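Local coordinates for alpha-1,3-glucanase (Bacillus circulans, PDB 5ZRU), which hydrolyses alpha-1,3-glucan, this chain being the catalytic unit of a longer, multidomain GH87 enzyme, at residues A[172-177]-A[343-348]; A[190-195]-A[207-212]; A[527-532]-A[536-541]. All blocks are in the same frame, centred on the assembly; numbering follows the deposited sequence.

Contact 1 of 3, residues A[172-177]-A[343-348]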
# COMPACT_ATOMS: atom_id res chain seq x y z
N GLU A 172 -15.01 -6.05 2.96
CA GLU A 172 -14.26 -7.27 3.26
C GLU A 172 -14.68 -7.74 4.64
O GLU A 172 -14.75 -6.94 5.58
CB GLU A 172 -12.75 -7.02 3.16
CG GLU A 172 -12.29 -6.95 1.70
CD GLU A 172 -10.85 -6.50 1.52
OE1 GLU A 172 -10.26 -5.94 2.46
OE2 GLU A 172 -10.30 -6.73 0.42
N ILE A 173 -15.02 -9.02 4.76
CA ILE A 173 -15.69 -9.53 5.95
C ILE A 173 -14.92 -10.75 6.45
O ILE A 173 -14.56 -11.63 5.65
CB ILE A 173 -17.16 -9.89 5.66
CG1 ILE A 173 -17.92 -8.65 5.18
CG2 ILE A 173 -17.84 -10.44 6.90
CD1 ILE A 173 -19.39 -8.90 4.82
N GLU A 174 -14.65 -10.79 7.75
CA GLU A 174 -13.83 -11.85 8.32
C GLU A 174 -14.30 -12.16 9.73
O GLU A 174 -14.87 -11.31 10.41
CB GLU A 174 -12.35 -11.45 8.34
CG GLU A 174 -12.05 -10.27 9.23
CD GLU A 174 -10.70 -9.67 8.94
OE1 GLU A 174 -10.62 -8.82 8.02
OE2 GLU A 174 -9.71 -10.05 9.60
N ALA A 175 -14.04 -13.39 10.17
CA ALA A 175 -14.27 -13.74 11.56
C ALA A 175 -13.15 -13.16 12.41
O ALA A 175 -11.98 -13.24 12.05
CB ALA A 175 -14.35 -15.26 11.73
N VAL A 176 -13.51 -12.57 13.54
CA VAL A 176 -12.55 -11.90 14.41
C VAL A 176 -12.21 -12.84 15.56
O VAL A 176 -13.12 -13.22 16.32
CB VAL A 176 -13.10 -10.58 14.95
CG1 VAL A 176 -12.17 -10.02 16.01
CG2 VAL A 176 -13.28 -9.58 13.80
N PRO A 177 -10.95 -13.23 15.74
CA PRO A 177 -10.60 -14.02 16.92
C PRO A 177 -10.68 -13.17 18.18
O PRO A 177 -10.57 -11.94 18.14
CB PRO A 177 -9.16 -14.48 16.63
CG PRO A 177 -8.62 -13.45 15.70
CD PRO A 177 -9.78 -12.90 14.91
N ASN A 343 2.11 -10.58 7.17
CA ASN A 343 0.74 -10.78 7.65
C ASN A 343 0.08 -9.46 8.04
O ASN A 343 -0.70 -9.41 8.99
CB ASN A 343 0.70 -11.76 8.83
CG ASN A 343 1.38 -13.09 8.54
OD1 ASN A 343 1.58 -13.48 7.39
ND2 ASN A 343 1.71 -13.82 9.62
N SER A 344 0.39 -8.39 7.31
CA SER A 344 -0.00 -7.05 7.72
C SER A 344 -0.83 -6.36 6.65
O SER A 344 -0.92 -6.79 5.50
CB SER A 344 1.23 -6.21 8.06
OG SER A 344 1.94 -6.79 9.15
N ARG A 345 -1.47 -5.27 7.07
CA ARG A 345 -2.36 -4.48 6.22
C ARG A 345 -1.84 -3.06 6.26
O ARG A 345 -1.88 -2.40 7.30
CB ARG A 345 -3.80 -4.58 6.72
CG ARG A 345 -4.29 -6.04 6.78
CD ARG A 345 -5.68 -6.18 7.44
NE ARG A 345 -5.91 -7.57 7.85
CZ ARG A 345 -7.12 -8.09 8.07
NH1 ARG A 345 -8.20 -7.34 7.92
NH2 ARG A 345 -7.25 -9.37 8.44
N ILE A 346 -1.31 -2.60 5.14
CA ILE A 346 -0.59 -1.33 5.08
C ILE A 346 -1.30 -0.54 4.00
O ILE A 346 -1.12 -0.81 2.80
CB ILE A 346 0.90 -1.53 4.78
CG1 ILE A 346 1.52 -2.48 5.82
CG2 ILE A 346 1.62 -0.17 4.76
CD1 ILE A 346 2.86 -3.12 5.39
N ARG A 347 -2.15 0.40 4.40
CA ARG A 347 -3.16 0.92 3.48
C ARG A 347 -3.37 2.41 3.68
O ARG A 347 -3.16 2.94 4.77
CB ARG A 347 -4.51 0.21 3.65
CG ARG A 347 -4.45 -1.32 3.54
CD ARG A 347 -5.86 -1.91 3.64
NE ARG A 347 -5.89 -3.36 3.50
CZ ARG A 347 -6.85 -4.13 3.99
NH1 ARG A 347 -7.86 -3.56 4.65
NH2 ARG A 347 -6.82 -5.46 3.83
N ASN A 348 -3.79 3.09 2.61
CA ASN A 348 -4.27 4.47 2.71
C ASN A 348 -3.23 5.40 3.32
O ASN A 348 -3.56 6.30 4.09
CB ASN A 348 -5.57 4.52 3.52
CG ASN A 348 -6.56 3.49 3.09
OD1 ASN A 348 -6.93 3.43 1.92
ND2 ASN A 348 -6.99 2.65 4.03
O HOH W 1 -9.69 -5.69 5.07
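E174 brings its carboxylate end-on to the R345 guanidinium, the two side chains reaching for each other from opposite directions. E174 OE1 accepts from R345 NH1 at 2.8 Å, and E174 OE2 accepts from R345 NH2 at 2.8 Å. Each oxygen uses its syn lone pair, so two nitrogens grip two oxygens in a bidentate salt bridge. The fit is slightly twisted, with the two planes 34° apart: OE1 lies in the guanidinium plane, whereas OE2 is tilted from it. Glutamate and arginine suit this place because their long chains can bridge strands whose nearest CA atoms, E172 and R345, are still 12.6 Å apart. R345 is extended from CG to NE, which carries its charge far out from the strand.

E172 and R347 meet more loosely. E172 OE1 stands 3.7 Å from R347 NH2, well out of the guanidinium plane, a long salt bridge of charges alone. Water 1 supplies the directed link, donating to E172 OE1 at 2.7 Å and accepting from R347 NH1 at 2.8 Å, in plane at the guanidinium edge. The methylene R345 CB lies against one face of that same guanidinium.

These side chains join strand 166-174 of the antiparallel N-terminal domain to strand 345-347 of the parallel beta-helix. R347 NE donates to S369 OG, and its NH1 also forms a salt bridge with E139. E172 OE2 is shared by R371 and R20, while W253 NE1 donates to E174 OE2. With every touching residue buried, the interface relies on matched charges: the bidentate pair fixes direction, in the other pair a water supplies the hydrogen bonds, and the arginines round E172 and E174 would probably favour their carboxylate form.

Contact 2 of 3, residues A[190-195]-A[207-212]; sequences TDFGAV and EAAVNA. With CA (calcium ion), chain H; SO4 (sulfate ion), chain E.
Helix 203-216 follows strand 187-188 near the start of the parallel beta-helix, and the loop leading to it folds back so that F192 lies against the helix flank. The loop is part of the entry to a beta-helix of the pectate lyase-like class.

The F192 ring rests with one face on the turn begun by A208 and A209. A209 CA sits 4.2 Å from the ring centroid, 26° off the ring normal, which makes a CH-pi contact, and A208 O stands above the ring centre on this face. Methyls complete the seat: A208 CB is 4.0 Å from F192 CD1, and A209 CB is 3.9 Å from F192 CD2. A212 CB, one turn on, comes obliquely to the far end of the ring, unusually close at 3.2 Å from F192 CZ, shorter than a relaxed carbon-carbon contact. A chi1 of -67°, with CG beside the backbone N, aims the ring at the helix. Alanine suits all three helix positions, since its short methyl lets a flat ring come down to the backbone itself.

G193 follows with phi 109°, where a side chain would jam against the carbonyl O of F192. Farther along, V195 O binds calcium at 2.4 Å, with waters 2 and 3 and with D198, Q200 and D202 completing the site. Nearby, D191 OD2 forms a salt bridge with R182.

Side chain to side chain the contact is apolar, relying on dispersion and CH-pi attraction over one ring face; the one polar atom over the ring centre, A208 O, has its hydrogen bond from A212 N. The calcium at V195 and the salt bridge between D191 and R182 probably steady the loop that carries the ring.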
# COMPACT_ATOMS: atom_id res chain seq x y z
N THR A 190 -1.09 -0.55 30.78
CA THR A 190 -2.03 -0.14 31.82
C THR A 190 -1.44 -0.28 33.22
O THR A 190 -1.96 0.32 34.16
CB THR A 190 -3.33 -0.95 31.72
OG1 THR A 190 -3.06 -2.34 31.87
CG2 THR A 190 -4.01 -0.71 30.37
N ASP A 191 -0.35 -1.06 33.38
CA ASP A 191 0.36 -1.07 34.65
C ASP A 191 0.93 0.29 35.00
O ASP A 191 1.18 0.57 36.18
CB ASP A 191 1.53 -2.07 34.63
CG ASP A 191 1.09 -3.50 34.44
OD1 ASP A 191 -0.10 -3.81 34.64
OD2 ASP A 191 1.97 -4.33 34.10
N PHE A 192 1.15 1.14 34.00
CA PHE A 192 1.82 2.42 34.18
C PHE A 192 0.90 3.60 33.93
O PHE A 192 1.36 4.73 33.73
CB PHE A 192 3.07 2.47 33.29
CG PHE A 192 4.11 1.49 33.71
CD1 PHE A 192 5.07 1.84 34.65
CD2 PHE A 192 4.09 0.19 33.24
CE1 PHE A 192 6.01 0.92 35.07
CE2 PHE A 192 5.03 -0.74 33.67
CZ PHE A 192 5.98 -0.36 34.58
N GLY A 193 -0.41 3.36 33.94
CA GLY A 193 -1.38 4.44 33.93
C GLY A 193 -2.15 4.60 32.65
O GLY A 193 -3.08 5.42 32.61
N ALA A 194 -1.82 3.85 31.59
CA ALA A 194 -2.61 3.95 30.37
C ALA A 194 -4.02 3.44 30.63
O ALA A 194 -4.22 2.47 31.36
CB ALA A 194 -1.97 3.15 29.24
N VAL A 195 -5.00 4.10 30.03
CA VAL A 195 -6.40 3.71 30.14
C VAL A 195 -6.99 3.66 28.73
O VAL A 195 -6.89 4.63 27.98
CB VAL A 195 -7.21 4.68 31.03
CG1 VAL A 195 -8.67 4.26 31.09
CG2 VAL A 195 -6.62 4.75 32.43
N GLU A 207 5.67 5.30 27.37
CA GLU A 207 7.11 5.52 27.54
C GLU A 207 7.61 4.84 28.81
O GLU A 207 8.67 4.20 28.80
CB GLU A 207 7.41 7.02 27.58
CG GLU A 207 7.38 7.65 26.21
CD GLU A 207 7.40 9.16 26.26
OE1 GLU A 207 7.64 9.72 27.36
OE2 GLU A 207 7.15 9.77 25.20
N ALA A 208 6.88 4.98 29.92
CA ALA A 208 7.27 4.33 31.16
C ALA A 208 7.26 2.82 31.00
O ALA A 208 8.14 2.12 31.52
CB ALA A 208 6.34 4.76 32.29
N ALA A 209 6.27 2.29 30.28
CA ALA A 209 6.16 0.85 30.09
C ALA A 209 7.33 0.31 29.26
O ALA A 209 7.83 -0.78 29.52
CB ALA A 209 4.83 0.51 29.42
N VAL A 210 7.77 1.08 28.25
CA VAL A 210 8.94 0.69 27.48
C VAL A 210 10.16 0.56 28.39
O VAL A 210 10.89 -0.43 28.35
CB VAL A 210 9.20 1.68 26.33
CG1 VAL A 210 10.57 1.42 25.71
CG2 VAL A 210 8.10 1.56 25.27
N ASN A 211 10.41 1.59 29.22
CA ASN A 211 11.56 1.54 30.12
C ASN A 211 11.48 0.33 31.05
O ASN A 211 12.49 -0.33 31.30
CB ASN A 211 11.65 2.82 30.95
CG ASN A 211 12.05 4.02 30.11
OD1 ASN A 211 12.63 3.88 29.03
ND2 ASN A 211 11.76 5.22 30.61
N ALA A 212 10.29 0.03 31.58
CA ALA A 212 10.18 -1.10 32.49
C ALA A 212 10.38 -2.42 31.77
O ALA A 212 10.98 -3.35 32.32
CB ALA A 212 8.83 -1.07 33.19
CA CA H . -6.24 6.80 27.35
S SO4 E . -3.96 -6.15 31.18
O1 SO4 E . -4.68 -7.20 30.43
O2 SO4 E . -2.82 -5.67 30.40
O3 SO4 E . -3.48 -6.71 32.44
O4 SO4 E . -4.87 -5.03 31.44
O HOH W 2 -5.94 7.56 29.68
O HOH W 3 -7.56 6.31 25.22

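Contact 3 of 3, residues A[527-532]-A[536-541]; sequences GVLTSR and PHPGAA
H537 has its CG tucked between its own backbone N and carbonyl carbon (chi1 63°), which swings the imidazole back toward S531, whose OG is anti to its N (chi1 173°). There S531 OG lies at the ring edge, 3.5 Å from H537 CE1, while its polar partners are E471 and S534 N. H537 ND1 binds S535 O, and the ring meets those of F568 and Y543.

The backbones join more firmly: H537 N donates to L529 O at 2.9 Å, in the carbonyl plane on a lone pair. P536 CA approaches the same oxygen to 3.1 Å, as a CA-H...O contact. Both segments belong to one long loop between strands 513-523 and 542-544 of the beta-helix, folded back on itself, the end-to-end directions of the touching parts differing by 140°. An alanine in place of H537 would probably leave S535 O without its side-chain donor and open a gap between S531 and the two aromatic rings. L529 CD2 packs 3.9 Å from P538 CG, a methyl on a rigid pyrrolidine that has no N-H to satisfy. Water 4 donates to V528 O and weakly accepts from G539 N, while R499 NH2 reaches both T530 O and H537 O.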
# COMPACT_ATOMS: atom_id res chain seq x y z
N GLY A 527 -7.70 3.20 -24.47
CA GLY A 527 -8.03 3.85 -25.72
C GLY A 527 -7.27 5.12 -26.02
O GLY A 527 -7.55 5.77 -27.03
N VAL A 528 -6.31 5.49 -25.18
CA VAL A 528 -5.57 6.74 -25.36
C VAL A 528 -4.54 6.55 -26.46
O VAL A 528 -3.83 5.53 -26.49
CB VAL A 528 -4.91 7.17 -24.04
CG1 VAL A 528 -4.02 8.41 -24.26
CG2 VAL A 528 -5.97 7.45 -22.99
N LEU A 529 -4.44 7.52 -27.36
CA LEU A 529 -3.48 7.46 -28.44
C LEU A 529 -2.37 8.50 -28.33
O LEU A 529 -1.28 8.27 -28.86
CB LEU A 529 -4.19 7.62 -29.80
CG LEU A 529 -5.28 6.59 -30.09
CD1 LEU A 529 -6.01 6.91 -31.38
CD2 LEU A 529 -4.68 5.17 -30.13
N THR A 530 -2.62 9.62 -27.65
CA THR A 530 -1.57 10.61 -27.47
C THR A 530 -0.43 10.03 -26.64
O THR A 530 -0.62 9.10 -25.85
CB THR A 530 -2.13 11.87 -26.79
OG1 THR A 530 -2.80 11.50 -25.58
CG2 THR A 530 -3.13 12.56 -27.70
N SER A 531 0.77 10.57 -26.85
CA SER A 531 1.97 10.01 -26.23
C SER A 531 2.89 11.13 -25.76
O SER A 531 3.13 12.10 -26.49
CB SER A 531 2.71 9.08 -27.21
OG SER A 531 3.97 8.67 -26.69
N ARG A 532 3.41 10.98 -24.54
CA ARG A 532 4.46 11.87 -24.08
C ARG A 532 5.74 11.65 -24.87
O ARG A 532 6.36 12.61 -25.34
CB ARG A 532 4.71 11.67 -22.59
CG ARG A 532 5.89 12.48 -22.02
CD ARG A 532 6.15 12.08 -20.57
NE ARG A 532 7.24 12.81 -19.93
CZ ARG A 532 7.80 12.44 -18.79
NH1 ARG A 532 7.39 11.33 -18.17
NH2 ARG A 532 8.78 13.16 -18.26
N PRO A 536 1.85 9.22 -31.78
CA PRO A 536 0.62 8.59 -31.27
C PRO A 536 0.57 7.11 -31.59
O PRO A 536 1.05 6.65 -32.63
CB PRO A 536 -0.50 9.35 -31.99
CG PRO A 536 0.12 10.64 -32.40
CD PRO A 536 1.55 10.34 -32.69
N HIS A 537 -0.03 6.35 -30.68
CA HIS A 537 -0.07 4.90 -30.86
C HIS A 537 -1.04 4.26 -29.88
O HIS A 537 -1.17 4.74 -28.75
CB HIS A 537 1.31 4.28 -30.67
CG HIS A 537 1.88 4.47 -29.29
ND1 HIS A 537 2.56 5.60 -28.91
CD2 HIS A 537 1.88 3.65 -28.21
CE1 HIS A 537 2.96 5.48 -27.66
NE2 HIS A 537 2.56 4.30 -27.21
N PRO A 538 -1.72 3.18 -30.26
CA PRO A 538 -2.47 2.39 -29.28
C PRO A 538 -1.49 1.64 -28.39
O PRO A 538 -0.35 1.39 -28.76
CB PRO A 538 -3.29 1.42 -30.14
CG PRO A 538 -3.09 1.86 -31.58
CD PRO A 538 -1.79 2.60 -31.61
N GLY A 539 -1.97 1.26 -27.21
CA GLY A 539 -1.11 0.51 -26.30
C GLY A 539 -0.66 -0.80 -26.92
O GLY A 539 -1.43 -1.49 -27.60
N ALA A 540 0.61 -1.14 -26.70
CA ALA A 540 1.23 -2.32 -27.27
C ALA A 540 1.58 -3.36 -26.20
O ALA A 540 1.54 -3.09 -24.99
CB ALA A 540 2.50 -1.94 -28.03
N ALA A 541 1.95 -4.55 -26.67
CA ALA A 541 2.52 -5.55 -25.76
C ALA A 541 3.88 -5.11 -25.25
O ALA A 541 4.17 -5.21 -24.05
CB ALA A 541 2.64 -6.90 -26.47
O HOH W 4 -4.25 3.05 -25.65

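Contact 1 is the deep one, all its touching residues buried about 13 Å from the chain centre, and of the three it is the one that joins the N-terminal domain to the beta-helix, by long charged side chains. Contact 2, partly buried and about 27 Å from it between centres, falls within the sequence separating the two segments of contact 1 and settles a helix near the beginning of the beta-helix by aromatic packing. Contact 3 lies at the surface within one loop of the same beta-helix, across the chain centre from both others, and combines a backbone hydrogen bond with leucine-proline and serine-histidine contacts. Charge thus serves the buried domain interface, whereas contacts 2 and 3 join segments close in sequence.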